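Local coordinates for protein arylamine n-acetyltransferase NAT (Mycobacterium tuberculosis, PDB 4BGF) that probably transfers the acetyl group of acetyl-coenzyme A to the amino group of arylamines, through a cysteine-protease-like catalytic triad, at residues A92-W97 with L176-T181; G68-H73 with T109-G114; H151-L156 with Q166-D171; V47-L52 with V191-A196. All blocks are in the same frame, centred on the assembly; numbering follows the deposited sequence.

Contact 1 (A92-W97 with L176-T181)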
loop_
_atom_site.group_PDB
_atom_site.type_symbol
_atom_site.label_atom_id
_atom_site.label_comp_id
_atom_site.label_asym_id
_atom_site.label_seq_id
_atom_site.Cartn_x
_atom_site.Cartn_y
_atom_site.Cartn_z
ATOM N N ALA A 92 1.360 -6.398 -12.084
ATOM C CA ALA A 92 2.487 -5.470 -11.962
ATOM C C ALA A 92 2.091 -4.092 -12.483
ATOM O O ALA A 92 1.239 -3.993 -13.351
ATOM C CB ALA A 92 3.656 -5.981 -12.730
ATOM N N ALA A 93 2.700 -3.034 -11.963
ATOM C CA ALA A 93 2.373 -1.679 -12.411
ATOM C C ALA A 93 3.551 -0.689 -12.360
ATOM O O ALA A 93 4.460 -0.834 -11.552
ATOM C CB ALA A 93 1.221 -1.167 -11.580
ATOM N N ARG A 94 3.507 0.338 -13.204
ATOM C CA ARG A 94 4.512 1.384 -13.194
ATOM C C ARG A 94 3.860 2.641 -12.672
ATOM O O ARG A 94 2.840 3.078 -13.186
ATOM C CB ARG A 94 5.084 1.670 -14.588
ATOM C CG ARG A 94 5.512 0.463 -15.383
ATOM C CD ARG A 94 5.972 0.919 -16.722
ATOM N NE ARG A 94 6.193 -0.194 -17.624
ATOM C CZ ARG A 94 7.289 -0.946 -17.673
ATOM N NH1 ARG A 94 8.320 -0.736 -16.866
ATOM N NH2 ARG A 94 7.324 -1.943 -18.537
ATOM N N VAL A 95 4.488 3.242 -11.669
ATOM C CA VAL A 95 3.954 4.421 -11.014
ATOM C C VAL A 95 4.357 5.667 -11.798
ATOM O O VAL A 95 5.539 5.986 -11.893
ATOM C CB VAL A 95 4.470 4.511 -9.562
ATOM C CG1 VAL A 95 3.904 5.718 -8.858
ATOM C CG2 VAL A 95 4.108 3.263 -8.809
ATOM N N VAL A 96 3.364 6.349 -12.370
ATOM C CA VAL A 96 3.608 7.581 -13.106
ATOM C C VAL A 96 3.061 8.850 -12.410
ATOM O O VAL A 96 3.053 9.926 -13.016
ATOM C CB VAL A 96 3.046 7.489 -14.544
ATOM C CG1 VAL A 96 3.775 6.417 -15.346
ATOM C CG2 VAL A 96 1.570 7.229 -14.512
ATOM N N TRP A 97 2.657 8.726 -11.144
ATOM C CA TRP A 97 2.048 9.833 -10.424
ATOM C C TRP A 97 2.920 11.059 -10.396
ATOM O O TRP A 97 4.112 10.959 -10.112
ATOM C CB TRP A 97 1.780 9.475 -8.989
ATOM C CG TRP A 97 0.729 10.350 -8.346
ATOM C CD1 TRP A 97 -0.051 11.298 -8.952
ATOM C CD2 TRP A 97 0.363 10.356 -6.965
ATOM N NE1 TRP A 97 -0.883 11.894 -8.026
ATOM C CE2 TRP A 97 -0.649 11.335 -6.800
ATOM C CE3 TRP A 97 0.798 9.636 -5.851
ATOM C CZ2 TRP A 97 -1.240 11.595 -5.571
ATOM C CZ3 TRP A 97 0.219 9.899 -4.633
ATOM C CH2 TRP A 97 -0.793 10.869 -4.499
ATOM N N LEU A 176 -2.332 7.712 -11.182
ATOM C CA LEU A 176 -1.497 7.108 -10.156
ATOM C C LEU A 176 -0.469 6.157 -10.756
ATOM O O LEU A 176 0.734 6.316 -10.554
ATOM C CB LEU A 176 -2.382 6.404 -9.142
ATOM C CG LEU A 176 -3.476 7.343 -8.633
ATOM C CD1 LEU A 176 -4.369 6.602 -7.676
ATOM C CD2 LEU A 176 -2.900 8.601 -7.964
ATOM N N TYR A 177 -0.967 5.198 -11.523
ATOM C CA TYR A 177 -0.127 4.204 -12.146
ATOM C C TYR A 177 -0.776 3.555 -13.353
ATOM O O TYR A 177 -1.971 3.714 -13.604
ATOM C CB TYR A 177 0.269 3.143 -11.129
ATOM C CG TYR A 177 -0.876 2.422 -10.438
ATOM C CD1 TYR A 177 -1.658 1.500 -11.108
ATOM C CD2 TYR A 177 -1.132 2.638 -9.113
ATOM C CE1 TYR A 177 -2.662 0.848 -10.489
ATOM C CE2 TYR A 177 -2.138 1.985 -8.484
ATOM C CZ TYR A 177 -2.893 1.084 -9.176
ATOM O OH TYR A 177 -3.893 0.416 -8.518
ATOM N N GLU A 178 0.039 2.836 -14.108
ATOM C CA GLU A 178 -0.411 2.134 -15.298
ATOM C C GLU A 178 -0.054 0.635 -15.190
ATOM O O GLU A 178 0.995 0.277 -14.663
ATOM C CB GLU A 178 0.198 2.779 -16.551
ATOM C CG GLU A 178 1.713 2.827 -16.551
ATOM C CD GLU A 178 2.277 3.809 -17.556
ATOM O OE1 GLU A 178 1.516 4.265 -18.431
ATOM O OE2 GLU A 178 3.484 4.117 -17.471
ATOM N N PHE A 179 -0.951 -0.227 -15.672
ATOM C CA PHE A 179 -0.793 -1.671 -15.528
ATOM C C PHE A 179 -1.455 -2.459 -16.648
ATOM O O PHE A 179 -2.285 -1.932 -17.386
ATOM C CB PHE A 179 -1.342 -2.136 -14.183
ATOM C CG PHE A 179 -2.835 -1.985 -14.044
ATOM C CD1 PHE A 179 -3.400 -0.739 -13.813
ATOM C CD2 PHE A 179 -3.674 -3.090 -14.136
ATOM C CE1 PHE A 179 -4.755 -0.593 -13.680
ATOM C CE2 PHE A 179 -5.048 -2.938 -14.003
ATOM C CZ PHE A 179 -5.581 -1.691 -13.765
ATOM N N THR A 180 -1.055 -3.722 -16.777
ATOM C CA THR A 180 -1.789 -4.682 -17.596
ATOM C C THR A 180 -2.337 -5.747 -16.688
ATOM O O THR A 180 -1.888 -5.889 -15.566
ATOM C CB THR A 180 -0.921 -5.363 -18.669
ATOM O OG1 THR A 180 0.004 -6.259 -18.052
ATOM C CG2 THR A 180 -0.161 -4.332 -19.490
ATOM N N THR A 181 -3.300 -6.510 -17.185
ATOM C CA THR A 181 -3.905 -7.587 -16.390
ATOM C C THR A 181 -3.256 -8.926 -16.660
ATOM O O THR A 181 -3.905 -9.970 -16.633
ATOM C CB THR A 181 -5.392 -7.727 -16.671
ATOM O OG1 THR A 181 -5.601 -7.731 -18.085
ATOM C CG2 THR A 181 -6.133 -6.603 -16.004
HETATM O O HOH W 1 0.426 -7.230 -14.809
#
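Over one face of the Trp97 indole sits Leu176, whose CD2 lies 3.7 Å from the centroid of the five-membered ring and almost on its normal, a CH-pi contact; the two side chains run side by side in the same direction. The Tyr177 ring receives Phe179 CD1 at its edge, in plane, while Ala93 CB approaches obliquely, 4.0 Å from Tyr177 CD1. Ala93 CB also packs on Phe179 CB. Strands 87-95 and 173-179 are antiparallel neighbours in the large antiparallel sheet of this arylamine N-acetyltransferase, and Arg94 and Glu178 form a hydrogen-bonded pair: Arg94 N gives to Glu178 O at 2.9 Å and Glu178 N to Arg94 O at 3.0 Å. Beyond this pair the register slackens to a weak, bent bond from Val96 N to Leu176 O. On the Arg94 side of the sheet Glu178 CG stands between its own backbone N and carbonyl carbon (chi1 57°), which carries the carboxylate across Val96 CG1. Arg94 does not pair with it; the charged ends stay apart, with planes nearly perpendicular, and Arg94 NH1 is hydrogen-bonded to Pro106 O. At the far end one water accepts from Ala92 N (3.0 Å) and donates to Thr180 O (2.8 Å).

Contact 2 (G68-H73 with T109-G114)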
loop_
_atom_site.group_PDB
_atom_site.type_symbol
_atom_site.label_atom_id
_atom_site.label_comp_id
_atom_site.label_asym_id
_atom_site.label_seq_id
_atom_site.Cartn_x
_atom_site.Cartn_y
_atom_site.Cartn_z
ATOM N N GLY A 68 4.727 -2.241 5.898
ATOM C CA GLY A 68 5.477 -2.726 4.771
ATOM C C GLY A 68 5.086 -1.888 3.576
ATOM O O GLY A 68 4.198 -1.074 3.715
ATOM N N TYR A 69 5.742 -2.081 2.428
ATOM C CA TYR A 69 5.381 -1.413 1.184
ATOM C C TYR A 69 4.508 -2.309 0.236
ATOM O O TYR A 69 3.917 -3.269 0.692
ATOM C CB TYR A 69 6.632 -0.782 0.526
ATOM C CG TYR A 69 7.695 -1.647 -0.201
ATOM C CD1 TYR A 69 7.598 -3.026 -0.331
ATOM C CD2 TYR A 69 8.795 -1.027 -0.796
ATOM C CE1 TYR A 69 8.596 -3.770 -1.027
ATOM C CE2 TYR A 69 9.773 -1.739 -1.469
ATOM C CZ TYR A 69 9.671 -3.105 -1.593
ATOM O OH TYR A 69 10.661 -3.782 -2.277
ATOM N N CYS A 70 4.390 -1.980 -1.052
ATOM C CA CYS A 70 3.364 -2.614 -1.912
ATOM C C CYS A 70 3.377 -4.156 -2.030
ATOM O O CYS A 70 2.345 -4.765 -2.093
ATOM C CB CYS A 70 3.331 -1.970 -3.311
ATOM S SG CYS A 70 4.699 -2.270 -4.453
ATOM N N PHE A 71 4.541 -4.770 -2.033
ATOM C CA PHE A 71 4.656 -6.214 -2.240
ATOM C C PHE A 71 4.315 -6.960 -0.985
ATOM O O PHE A 71 3.902 -8.104 -1.020
ATOM C CB PHE A 71 6.078 -6.590 -2.661
ATOM C CG PHE A 71 6.454 -6.105 -4.012
ATOM C CD1 PHE A 71 6.061 -6.789 -5.135
ATOM C CD2 PHE A 71 7.204 -4.968 -4.155
ATOM C CE1 PHE A 71 6.420 -6.357 -6.392
ATOM C CE2 PHE A 71 7.541 -4.525 -5.401
ATOM C CZ PHE A 71 7.141 -5.245 -6.532
ATOM N N GLU A 72 4.520 -6.283 0.132
ATOM C CA GLU A 72 4.211 -6.817 1.435
ATOM C C GLU A 72 2.724 -6.652 1.766
ATOM O O GLU A 72 2.091 -7.556 2.324
ATOM C CB GLU A 72 5.093 -6.127 2.484
ATOM C CG GLU A 72 6.601 -6.264 2.204
ATOM C CD GLU A 72 7.481 -5.462 3.164
ATOM O OE1 GLU A 72 7.629 -4.248 2.959
ATOM O OE2 GLU A 72 8.008 -6.042 4.130
ATOM N N HIS A 73 2.179 -5.492 1.419
ATOM C CA HIS A 73 0.802 -5.188 1.688
ATOM C C HIS A 73 -0.012 -6.056 0.781
ATOM O O HIS A 73 -0.821 -6.823 1.247
ATOM C CB HIS A 73 0.485 -3.710 1.448
ATOM C CG HIS A 73 0.664 -2.817 2.653
ATOM N ND1 HIS A 73 -0.221 -2.792 3.710
ATOM C CD2 HIS A 73 1.596 -1.881 2.938
ATOM C CE1 HIS A 73 0.169 -1.904 4.604
ATOM N NE2 HIS A 73 1.266 -1.324 4.158
ATOM N N THR A 109 7.566 -1.639 -10.529
ATOM C CA THR A 109 7.903 -1.886 -9.138
ATOM C C THR A 109 6.699 -1.574 -8.252
ATOM O O THR A 109 6.844 -1.321 -7.069
ATOM C CB THR A 109 9.130 -1.046 -8.660
ATOM O OG1 THR A 109 8.920 0.336 -8.931
ATOM C CG2 THR A 109 10.426 -1.490 -9.322
ATOM N N HIS A 110 5.524 -1.531 -8.867
ATOM C CA HIS A 110 4.283 -1.585 -8.136
ATOM C C HIS A 110 3.503 -2.890 -8.452
ATOM O O HIS A 110 3.653 -3.476 -9.511
ATOM C CB HIS A 110 3.439 -0.347 -8.424
ATOM C CG HIS A 110 2.194 -0.286 -7.607
ATOM N ND1 HIS A 110 2.219 -0.248 -6.233
ATOM C CD2 HIS A 110 0.892 -0.305 -7.968
ATOM C CE1 HIS A 110 0.984 -0.225 -5.777
ATOM N NE2 HIS A 110 0.162 -0.251 -6.806
ATOM N N THR A 111 2.708 -3.340 -7.498
ATOM C CA THR A 111 1.922 -4.523 -7.663
ATOM C C THR A 111 0.590 -4.261 -7.003
ATOM O O THR A 111 0.534 -3.611 -5.960
ATOM C CB THR A 111 2.632 -5.757 -7.057
ATOM O OG1 THR A 111 1.927 -6.958 -7.411
ATOM C CG2 THR A 111 2.734 -5.667 -5.576
ATOM N N LEU A 112 -0.475 -4.708 -7.654
ATOM C CA LEU A 112 -1.821 -4.671 -7.111
ATOM C C LEU A 112 -2.487 -6.064 -7.362
ATOM O O LEU A 112 -1.815 -7.005 -7.785
ATOM C CB LEU A 112 -2.629 -3.552 -7.784
ATOM C CG LEU A 112 -2.817 -3.676 -9.312
ATOM C CD1 LEU A 112 -4.066 -3.033 -9.730
ATOM C CD2 LEU A 112 -1.642 -3.122 -10.147
ATOM N N LEU A 113 -3.797 -6.172 -7.131
ATOM C CA LEU A 113 -4.538 -7.443 -7.235
ATOM C C LEU A 113 -5.749 -7.288 -8.108
ATOM O O LEU A 113 -6.363 -6.230 -8.117
ATOM C CB LEU A 113 -5.065 -7.911 -5.879
ATOM C CG LEU A 113 -4.043 -7.921 -4.764
ATOM C CD1 LEU A 113 -4.741 -8.324 -3.470
ATOM C CD2 LEU A 113 -2.856 -8.819 -5.120
ATOM N N GLY A 114 -6.099 -8.366 -8.817
ATOM C CA GLY A 114 -7.378 -8.487 -9.501
ATOM C C GLY A 114 -8.153 -9.650 -8.898
ATOM O O GLY A 114 -7.737 -10.791 -9.028
#
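Cys70 reaches from the first turn of helix 70-83 to the start of strand 110-116, and its side chain meets the strand atom by atom. CB points at the strand and lies 3.6 Å from His110 ND1, approaching the imidazole obliquely, with His110 CE1 slightly farther off. With chi1 at 71°, SG stands between the Cys70 backbone N and carbonyl carbon; there it comes 3.7 Å from His110 ND1 and 3.5 Å from Thr109 O. The sulfur likewise meets the imidazole obliquely, and no hydrogen bond crosses the two segments. Next along the helix, Phe71 lays its ring obliquely against the strand: CD1 is 3.5 Å from Thr111 CG2, and across the ring from CD1, CE2 is 3.7 Å from Thr109 O, on the same side of the ring plane as the methyl. The Thr111 methyl is also 3.6 Å from Cys70 O, so it wedges between helix backbone and phenyl ring, while Thr111 OG1 turns away to bond Phe91 O. Tyr69 occupies the N-cap position, and its backbone N is held by Glu72 OE1 at 2.9 Å. Thr109 and His110 both face Ala93 in a classic beta bulge at the strand start. His110 NE2 is bonded to Asp127 OD2, consistent with Asp127 holding the ring so that ND1 faces Cys70. Cysteine on a helix, histidine on a neighbouring strand and an aspartate behind it fit the Cys-His-Asp catalytic triad that arylamine N-acetyltransferases share with papain-like cysteine proteases, in which the cysteine carries the acetyl group.

Contact 3 (H151-L156 with Q166-D171)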
loop_
_atom_site.group_PDB
_atom_site.type_symbol
_atom_site.label_atom_id
_atom_site.label_comp_id
_atom_site.label_asym_id
_atom_site.label_seq_id
_atom_site.Cartn_x
_atom_site.Cartn_y
_atom_site.Cartn_z
ATOM N N HIS A 151 -13.473 7.251 0.163
ATOM C CA HIS A 151 -12.828 8.591 0.059
ATOM C C HIS A 151 -13.184 9.240 -1.291
ATOM O O HIS A 151 -14.339 9.314 -1.629
ATOM C CB HIS A 151 -11.287 8.519 0.284
ATOM C CG HIS A 151 -10.895 8.269 1.694
ATOM N ND1 HIS A 151 -11.265 7.102 2.329
ATOM C CD2 HIS A 151 -10.196 8.980 2.597
ATOM C CE1 HIS A 151 -10.799 7.112 3.556
ATOM N NE2 HIS A 151 -10.152 8.240 3.754
ATOM N N GLU A 152 -12.183 9.687 -2.044
ATOM C CA GLU A 152 -12.385 10.336 -3.334
ATOM C C GLU A 152 -12.840 9.286 -4.321
ATOM O O GLU A 152 -12.629 8.110 -4.091
ATOM C CB GLU A 152 -11.066 10.954 -3.813
ATOM C CG GLU A 152 -10.371 11.833 -2.754
ATOM C CD GLU A 152 -9.345 11.076 -1.954
ATOM O OE1 GLU A 152 -9.400 9.835 -1.966
ATOM O OE2 GLU A 152 -8.495 11.721 -1.309
ATOM N N PRO A 153 -13.487 9.702 -5.430
ATOM C CA PRO A 153 -13.814 8.691 -6.443
ATOM C C PRO A 153 -12.649 8.410 -7.394
ATOM O O PRO A 153 -11.814 9.281 -7.684
ATOM C CB PRO A 153 -14.959 9.349 -7.229
ATOM C CG PRO A 153 -15.422 10.456 -6.387
ATOM C CD PRO A 153 -14.210 10.945 -5.710
ATOM N N TYR A 154 -12.613 7.172 -7.879
ATOM C CA TYR A 154 -11.559 6.698 -8.756
ATOM C C TYR A 154 -12.133 6.300 -10.097
ATOM O O TYR A 154 -13.343 6.162 -10.267
ATOM C CB TYR A 154 -10.815 5.510 -8.124
ATOM C CG TYR A 154 -9.802 5.913 -7.069
ATOM C CD1 TYR A 154 -10.191 6.648 -5.970
ATOM C CD2 TYR A 154 -8.466 5.557 -7.174
ATOM C CE1 TYR A 154 -9.300 7.017 -5.013
ATOM C CE2 TYR A 154 -7.561 5.928 -6.218
ATOM C CZ TYR A 154 -7.986 6.655 -5.142
ATOM O OH TYR A 154 -7.118 7.041 -4.174
ATOM N N ARG A 155 -11.230 6.140 -11.042
ATOM C CA ARG A 155 -11.595 5.812 -12.392
ATOM C C ARG A 155 -10.439 5.059 -13.079
ATOM O O ARG A 155 -9.273 5.314 -12.782
ATOM C CB ARG A 155 -11.926 7.111 -13.122
ATOM C CG ARG A 155 -12.158 6.982 -14.585
ATOM C CD ARG A 155 -12.583 8.293 -15.199
ATOM N NE ARG A 155 -11.452 9.175 -15.484
ATOM C CZ ARG A 155 -11.540 10.349 -16.109
ATOM N NH1 ARG A 155 -12.700 10.816 -16.521
ATOM N NH2 ARG A 155 -10.459 11.060 -16.326
ATOM N N LEU A 156 -10.786 4.121 -13.968
ATOM C CA LEU A 156 -9.837 3.430 -14.850
ATOM C C LEU A 156 -10.065 3.917 -16.266
ATOM O O LEU A 156 -11.203 4.133 -16.660
ATOM C CB LEU A 156 -10.078 1.929 -14.831
ATOM C CG LEU A 156 -9.600 1.170 -13.594
ATOM C CD1 LEU A 156 -10.582 0.101 -13.185
ATOM C CD2 LEU A 156 -8.266 0.569 -13.831
ATOM N N GLN A 166 -6.859 6.223 -12.044
ATOM C CA GLN A 166 -6.983 7.648 -11.709
ATOM C C GLN A 166 -7.748 7.898 -10.421
ATOM O O GLN A 166 -8.694 7.192 -10.123
ATOM C CB GLN A 166 -7.653 8.410 -12.858
ATOM C CG GLN A 166 -6.722 8.552 -14.050
ATOM C CD GLN A 166 -7.278 9.317 -15.211
ATOM O OE1 GLN A 166 -8.475 9.296 -15.468
ATOM N NE2 GLN A 166 -6.397 9.983 -15.949
ATOM N N ALA A 167 -7.300 8.895 -9.661
ATOM C CA ALA A 167 -8.017 9.415 -8.487
ATOM C C ALA A 167 -8.405 10.882 -8.667
ATOM O O ALA A 167 -7.629 11.669 -9.213
ATOM C CB ALA A 167 -7.179 9.286 -7.263
ATOM N N MET A 168 -9.600 11.236 -8.192
ATOM C CA MET A 168 -10.084 12.606 -8.222
ATOM C C MET A 168 -9.538 13.320 -7.001
ATOM O O MET A 168 -10.069 13.174 -5.918
ATOM C CB MET A 168 -11.609 12.594 -8.198
ATOM C CG MET A 168 -12.278 13.947 -8.089
ATOM S SD MET A 168 -11.654 15.137 -9.270
ATOM C CE MET A 168 -12.242 14.522 -10.834
ATOM N N VAL A 169 -8.450 14.061 -7.175
ATOM C CA VAL A 169 -7.799 14.783 -6.086
ATOM C C VAL A 169 -7.750 16.260 -6.440
ATOM O O VAL A 169 -6.999 16.660 -7.325
ATOM C CB VAL A 169 -6.333 14.307 -5.866
ATOM C CG1 VAL A 169 -5.763 14.896 -4.588
ATOM C CG2 VAL A 169 -6.243 12.799 -5.814
ATOM N N ARG A 170 -8.568 17.054 -5.749
ATOM C CA ARG A 170 -8.636 18.512 -5.917
ATOM C C ARG A 170 -9.260 18.941 -7.232
ATOM O O ARG A 170 -8.745 19.825 -7.915
ATOM C CB ARG A 170 -7.259 19.186 -5.810
ATOM C CG ARG A 170 -6.514 18.947 -4.522
ATOM C CD ARG A 170 -5.245 19.790 -4.468
ATOM N NE ARG A 170 -4.430 19.493 -3.286
ATOM C CZ ARG A 170 -3.252 18.860 -3.288
ATOM N NH1 ARG A 170 -2.691 18.435 -4.415
ATOM N NH2 ARG A 170 -2.622 18.652 -2.139
ATOM N N ASP A 171 -10.388 18.340 -7.574
ATOM C CA ASP A 171 -11.070 18.688 -8.806
ATOM C C ASP A 171 -10.180 18.472 -10.027
ATOM O O ASP A 171 -10.324 19.125 -11.051
ATOM C CB ASP A 171 -11.565 20.129 -8.720
ATOM C CG ASP A 171 -12.486 20.346 -7.533
ATOM O OD1 ASP A 171 -12.930 19.331 -6.947
ATOM O OD2 ASP A 171 -12.768 21.520 -7.189
#
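Tyr154 and Ala167 make the close-packed side of this contact: Ala167 CB stands over one face of the phenol ring, 3.6 Å from its centroid and shifted toward the rim, in a CH-pi contact. The pair is non-hydrogen-bonded, and Tyr154 CA comes within 3.2 Å of Gln166 O. Tyr154 OH ends on Gln133 O, which fixes the far end of the ring. On the other, partly exposed side of the hairpin the chemistry is polar. Arg155 and Gln166 are a hydrogen-bonded pair, Gln166 N giving to Arg155 O at 2.7 Å, and their side chains run side by side in the same direction. A bend at chi3 (82°) brings the guanidinium edge to the amide oxygen, the two planes nearly coplanar (26°), so that Gln166 OE1 accepts from both Arg155 NE (3.0 Å) and Arg155 NH2 (2.8 Å), close to the guanidinium plane. Arg155 also pairs with Glu157 and lies against Trp173 in a cation-pi contact. The packing of side chains is looser where the strands stop: Met168 N bonds Pro153 O at 3.0 Å, but Pro153 CD and Met168 CB are 4.0 Å apart. Strands 154-159 and 162-168 form this beta hairpin, with 154-159 outermost in the large antiparallel sheet; strand 173-179 continues beyond 162-168, its Leu176 touching Tyr154, and Arg218 of strand 217-222 in the other sheet takes the Glu152 carboxylate.

Contact 4 (V47-L52 with V191-A196)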
loop_
_atom_site.group_PDB
_atom_site.type_symbol
_atom_site.label_atom_id
_atom_site.label_comp_id
_atom_site.label_asym_id
_atom_site.label_seq_id
_atom_site.Cartn_x
_atom_site.Cartn_y
_atom_site.Cartn_z
ATOM N N VAL A 47 17.785 -3.543 4.755
ATOM C CA VAL A 47 17.164 -4.823 4.979
ATOM C C VAL A 47 16.211 -5.101 3.834
ATOM O O VAL A 47 15.050 -4.761 3.921
ATOM C CB VAL A 47 16.369 -4.829 6.309
ATOM C CG1 VAL A 47 15.666 -6.171 6.564
ATOM C CG2 VAL A 47 17.255 -4.495 7.480
ATOM N N PRO A 48 16.680 -5.749 2.766
ATOM C CA PRO A 48 15.812 -5.906 1.581
ATOM C C PRO A 48 14.446 -6.558 1.838
ATOM O O PRO A 48 14.146 -7.039 2.919
ATOM C CB PRO A 48 16.662 -6.774 0.635
ATOM C CG PRO A 48 18.084 -6.509 1.068
ATOM C CD PRO A 48 17.995 -6.372 2.567
ATOM N N VAL A 49 13.590 -6.505 0.832
ATOM C CA VAL A 49 12.347 -7.241 0.852
ATOM C C VAL A 49 12.433 -8.193 -0.319
ATOM O O VAL A 49 12.217 -7.786 -1.445
ATOM C CB VAL A 49 11.115 -6.318 0.727
ATOM C CG1 VAL A 49 9.854 -7.116 0.597
ATOM C CG2 VAL A 49 10.997 -5.420 1.931
ATOM N N ASP A 50 12.769 -9.452 -0.068
ATOM C CA ASP A 50 12.761 -10.416 -1.149
ATOM C C ASP A 50 12.067 -11.731 -0.787
ATOM O O ASP A 50 11.978 -12.621 -1.611
ATOM C CB ASP A 50 14.174 -10.594 -1.756
ATOM C CG ASP A 50 15.063 -11.508 -0.953
ATOM O OD1 ASP A 50 15.070 -11.389 0.290
ATOM O OD2 ASP A 50 15.763 -12.337 -1.583
ATOM N N ASP A 51 11.533 -11.843 0.422
ATOM C CA ASP A 51 10.716 -13.005 0.782
ATOM C C ASP A 51 9.261 -12.520 0.799
ATOM O O ASP A 51 8.905 -11.677 1.596
ATOM C CB ASP A 51 11.183 -13.587 2.146
ATOM C CG ASP A 51 10.604 -14.975 2.462
ATOM O OD1 ASP A 51 9.601 -15.403 1.866
ATOM O OD2 ASP A 51 11.168 -15.637 3.345
ATOM N N LEU A 52 8.452 -13.005 -0.133
ATOM C CA LEU A 52 7.057 -12.595 -0.252
ATOM C C LEU A 52 6.135 -13.771 0.013
ATOM O O LEU A 52 5.007 -13.808 -0.493
ATOM C CB LEU A 52 6.768 -12.002 -1.639
ATOM C CG LEU A 52 7.664 -10.834 -2.098
ATOM C CD1 LEU A 52 7.191 -10.251 -3.422
ATOM C CD2 LEU A 52 7.742 -9.758 -1.042
ATOM N N VAL A 191 11.714 -10.275 -8.100
ATOM C CA VAL A 191 12.714 -9.549 -8.884
ATOM C C VAL A 191 12.502 -8.038 -8.797
ATOM O O VAL A 191 13.458 -7.267 -8.677
ATOM C CB VAL A 191 12.704 -10.041 -10.342
ATOM C CG1 VAL A 191 13.472 -9.134 -11.243
ATOM C CG2 VAL A 191 13.312 -11.413 -10.396
ATOM N N ALA A 192 11.240 -7.635 -8.853
ATOM C CA ALA A 192 10.852 -6.229 -8.766
ATOM C C ALA A 192 11.075 -5.666 -7.376
ATOM O O ALA A 192 11.639 -4.577 -7.196
ATOM C CB ALA A 192 9.400 -6.085 -9.145
ATOM N N SER A 193 10.613 -6.406 -6.382
ATOM C CA SER A 193 10.817 -5.985 -5.001
ATOM C C SER A 193 12.304 -5.933 -4.620
ATOM O O SER A 193 12.687 -5.125 -3.799
ATOM C CB SER A 193 10.082 -6.895 -4.037
ATOM O OG SER A 193 10.136 -6.379 -2.721
ATOM N N TRP A 194 13.111 -6.834 -5.172
ATOM C CA TRP A 194 14.542 -6.810 -4.938
ATOM C C TRP A 194 15.130 -5.521 -5.466
ATOM O O TRP A 194 15.981 -4.922 -4.841
ATOM C CB TRP A 194 15.235 -8.024 -5.605
ATOM C CG TRP A 194 16.733 -8.037 -5.448
ATOM C CD1 TRP A 194 17.672 -7.686 -6.384
ATOM C CD2 TRP A 194 17.461 -8.415 -4.272
ATOM N NE1 TRP A 194 18.930 -7.822 -5.863
ATOM C CE2 TRP A 194 18.838 -8.266 -4.571
ATOM C CE3 TRP A 194 17.082 -8.865 -2.994
ATOM C CZ2 TRP A 194 19.834 -8.545 -3.640
ATOM C CZ3 TRP A 194 18.059 -9.133 -2.074
ATOM C CH2 TRP A 194 19.426 -8.979 -2.395
ATOM N N TYR A 195 14.701 -5.118 -6.645
ATOM C CA TYR A 195 15.138 -3.851 -7.213
ATOM C C TYR A 195 14.628 -2.697 -6.338
ATOM O O TYR A 195 15.403 -1.822 -5.955
ATOM C CB TYR A 195 14.591 -3.718 -8.623
ATOM C CG TYR A 195 15.160 -2.581 -9.401
ATOM C CD1 TYR A 195 14.591 -1.319 -9.341
ATOM C CD2 TYR A 195 16.265 -2.773 -10.215
ATOM C CE1 TYR A 195 15.120 -0.268 -10.062
ATOM C CE2 TYR A 195 16.807 -1.739 -10.951
ATOM C CZ TYR A 195 16.233 -0.477 -10.864
ATOM O OH TYR A 195 16.787 0.543 -11.614
ATOM N N ALA A 196 13.331 -2.712 -6.001
ATOM C CA ALA A 196 12.724 -1.677 -5.151
ATOM C C ALA A 196 13.430 -1.466 -3.803
ATOM O O ALA A 196 13.544 -0.350 -3.325
ATOM C CB ALA A 196 11.227 -1.990 -4.907
#
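The loop between helices 41-44 and 54-63 packs on helix 186-198 at Val49-Ser193 and around Trp194, tying an early part of the chain to a helix 139 residues farther on within the N-acetyltransferase fold. Ser193 OG donates to Val49 O at 2.8 Å, tilted out of the carbonyl plane by 34°. Its torsion, with OG anti to the backbone N (chi1 -172°), aims the hydroxyl at the loop, where it also touches Val49 CG1 at 3.4 Å. The same oxygen is hydrogen-bonded to Tyr69 OH, so the buried hydroxyl joins the loop to the residue at the N-cap of helix 70-83. Another bond from loop to helix, between Val49 N and Ser197 OG, lies one turn along. Toward the surface, Trp194 extends its six-membered ring past the loop, side by side with Pro48 and Asp50. Asp50 CB sits at the ring edge, near its plane, and the carboxylate is inclined 54° to the indole; Asp50 OD2 has a long, weak ion pair with Lys190. At the outer end Pro48 CB comes obliquely to Trp194 CZ3, 3.9 Å away.

In the fold
Contact 2 is the buried one, its centre about 6 Å from the centre of the chain; those of the partly buried contacts 1, 3 and 4 lie about 13 to 17 Å from it. Contacts 1, 2 and 3 all reach the large antiparallel sheet. Contacts 1 and 3 bond strand to strand through backbone pairs, whereas contact 2 packs helix residues on the sheet with no hydrogen bond between its two segments, and contact 4 joins loop to helix by a serine hydroxyl. Contact 2 touches contact 1 through Tyr177 on His110, and contact 4 through Phe71 on Ala192. Contact 3 touches contact 1 through Leu176 and Phe179 but lies about 30 Å, centre to centre, from contact 4.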